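Local coordinates for ATP-dependent protease (Xanthomonas campestris pv. campestris, PDB 7CAY), which probably binds protein substrates, as a homologue of the N-terminal substrate-binding domain of Lon peptidase, at residues 123-128 and 184-189. Residues are numbered along the deposited sequence; the frame is centred on the assembly and turned at random.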
loop_
_atom_site.group_PDB
_atom_site.type_symbol
_atom_site.label_atom_id
_atom_site.label_comp_id
_atom_site.label_asym_id
_atom_site.label_seq_id
_atom_site.Cartn_x
_atom_site.Cartn_y
_atom_site.Cartn_z
ATOM N N PRO A 123 26.208 -3.137 4.383
ATOM C CA PRO A 123 26.877 -4.420 4.105
ATOM C C PRO A 123 26.181 -5.618 4.723
ATOM O O PRO A 123 26.232 -6.715 4.152
ATOM C CB PRO A 123 28.279 -4.213 4.694
ATOM N N GLU A 124 25.522 -5.442 5.870
ATOM C CA GLU A 124 24.789 -6.533 6.501
ATOM C C GLU A 124 23.506 -6.891 5.760
ATOM O O GLU A 124 22.880 -7.901 6.097
ATOM C CB GLU A 124 24.455 -6.173 7.949
ATOM C CG GLU A 124 23.649 -4.890 8.097
ATOM C CD GLU A 124 24.512 -3.696 8.458
ATOM O OE1 GLU A 124 24.223 -3.048 9.486
ATOM O OE2 GLU A 124 25.482 -3.413 7.725
ATOM N N HIS A 125 23.100 -6.095 4.772
ATOM C CA HIS A 125 21.883 -6.347 4.015
ATOM C C HIS A 125 22.147 -6.691 2.557
ATOM O O HIS A 125 21.191 -6.845 1.789
ATOM C CB HIS A 125 20.951 -5.131 4.097
ATOM C CG HIS A 125 20.506 -4.801 5.489
ATOM N ND1 HIS A 125 20.598 -5.698 6.533
ATOM C CD2 HIS A 125 19.970 -3.671 6.009
ATOM C CE1 HIS A 125 20.135 -5.135 7.636
ATOM N NE2 HIS A 125 19.748 -3.905 7.345
ATOM N N GLY A 126 23.413 -6.808 2.150
ATOM C CA GLY A 126 23.707 -7.157 0.770
ATOM C C GLY A 126 23.225 -8.547 0.403
ATOM O O GLY A 126 22.734 -8.771 -0.707
ATOM N N LEU A 127 23.360 -9.501 1.327
ATOM C CA LEU A 127 22.827 -10.836 1.085
ATOM C C LEU A 127 21.309 -10.817 0.977
ATOM O O LEU A 127 20.725 -11.652 0.275
ATOM C CB LEU A 127 23.277 -11.789 2.191
ATOM C CG LEU A 127 24.750 -12.185 2.138
ATOM C CD1 LEU A 127 25.138 -13.006 3.359
ATOM C CD2 LEU A 127 25.021 -12.956 0.859
ATOM N N LEU A 128 20.653 -9.872 1.655
ATOM C CA LEU A 128 19.212 -9.714 1.503
ATOM C C LEU A 128 18.830 -9.290 0.091
ATOM O O LEU A 128 17.687 -9.514 -0.322
ATOM C CB LEU A 128 18.678 -8.702 2.519
ATOM N N ARG A 184 13.588 -1.271 8.398
ATOM C CA ARG A 184 12.618 -2.152 7.756
ATOM C C ARG A 184 13.258 -3.487 7.397
ATOM O O ARG A 184 12.702 -4.554 7.678
ATOM C CB ARG A 184 12.046 -1.472 6.513
ATOM C CG ARG A 184 10.533 -1.366 6.487
ATOM C CD ARG A 184 10.067 -0.707 5.201
ATOM N NE ARG A 184 10.163 0.750 5.257
ATOM C CZ ARG A 184 10.551 1.513 4.240
ATOM N NH1 ARG A 184 10.899 0.955 3.087
ATOM N NH2 ARG A 184 10.600 2.831 4.378
ATOM N N LEU A 185 14.442 -3.442 6.782
ATOM C CA LEU A 185 15.157 -4.665 6.436
ATOM C C LEU A 185 15.678 -5.401 7.663
ATOM O O LEU A 185 15.893 -6.616 7.595
ATOM C CB LEU A 185 16.314 -4.342 5.488
ATOM C CG LEU A 185 15.917 -3.974 4.056
ATOM C CD1 LEU A 185 17.056 -3.258 3.346
ATOM C CD2 LEU A 185 15.508 -5.219 3.282
ATOM N N GLU A 186 15.880 -4.700 8.781
ATOM C CA GLU A 186 16.377 -5.364 9.982
ATOM C C GLU A 186 15.302 -6.245 10.609
ATOM O O GLU A 186 15.597 -7.342 11.096
ATOM C CB GLU A 186 16.888 -4.328 10.984
ATOM C CG GLU A 186 17.733 -4.909 12.110
ATOM C CD GLU A 186 19.067 -5.455 11.624
ATOM O OE1 GLU A 186 19.931 -4.651 11.210
ATOM O OE2 GLU A 186 19.246 -6.691 11.654
ATOM N N GLN A 187 14.047 -5.789 10.607
ATOM C CA GLN A 187 12.959 -6.624 11.101
ATOM C C GLN A 187 12.409 -7.549 10.026
ATOM O O GLN A 187 11.875 -8.616 10.352
ATOM C CB GLN A 187 11.830 -5.762 11.677
ATOM C CG GLN A 187 10.947 -5.078 10.651
ATOM C CD GLN A 187 9.694 -4.483 11.276
ATOM O OE1 GLN A 187 9.358 -4.778 12.426
ATOM N NE2 GLN A 187 8.996 -3.640 10.518
ATOM N N LEU A 188 12.532 -7.169 8.751
ATOM C CA LEU A 188 12.247 -8.110 7.673
ATOM C C LEU A 188 13.200 -9.294 7.723
ATOM O O LEU A 188 12.856 -10.394 7.274
ATOM C CB LEU A 188 12.338 -7.398 6.323
ATOM C CG LEU A 188 11.985 -8.181 5.057
ATOM C CD1 LEU A 188 10.538 -8.647 5.100
ATOM C CD2 LEU A 188 12.243 -7.332 3.822
ATOM N N LEU A 189 14.399 -9.088 8.274
ATOM C CA LEU A 189 15.352 -10.177 8.443
ATOM C C LEU A 189 14.909 -11.147 9.532
ATOM O O LEU A 189 15.167 -12.352 9.429
ATOM C CB LEU A 189 16.734 -9.604 8.763
ATOM C CG LEU A 189 17.865 -10.583 9.075
ATOM C CD1 LEU A 189 18.049 -11.552 7.922
ATOM C CD2 LEU A 189 19.157 -9.835 9.360
#
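H125 lays its imidazole ring against L185 in the all-helical C-terminal part of a Lon N-terminal domain fold. The contact joins residues 123-128, on helix 126-134, to helix 181-190. No strand lies in the chain between the two segments, and no hydrogen bond crosses between them.

The packed side is the ring of H125 on L185. L185 CB sits over one face, 4.0 Å from the ring centroid. This is a CH-pi contact, displaced toward the CD2-NE2 edge of the ring. H125 CD2 is 3.8 Å from L185 CB. L185 CD1 comes up beside the same ring carbon. From its own segment, E124 CG lies over the opposite face of the H125 ring, 3.4 Å above the plane and also displaced toward the rim. The imidazole therefore has an aliphatic carbon on either face. With CG beside the backbone N, the H125 ring can turn ND1 back to E124 O. That N-H bond is weak, bent at 144°, but it probably helps to set the ring's rotation. L185 is itself buried and also packs on A154 of helix 154-164, so it lies between the H125 ring and that helix.

The loose side is at E186, which is exposed. Its CG is anti to the backbone N (chi1 -166°), and the bend at chi2 brings the carboxylate round to the ring edge. The carboxylate and ring planes are 56° apart. The carboxylates of E124 and E186 also come near each other here, with E124 OE1 4.9 Å from E186 OE1. These like charges may repel weakly at this distance. E186 OE1 meets the ring near its plane, 3.6 Å from H125 CE1.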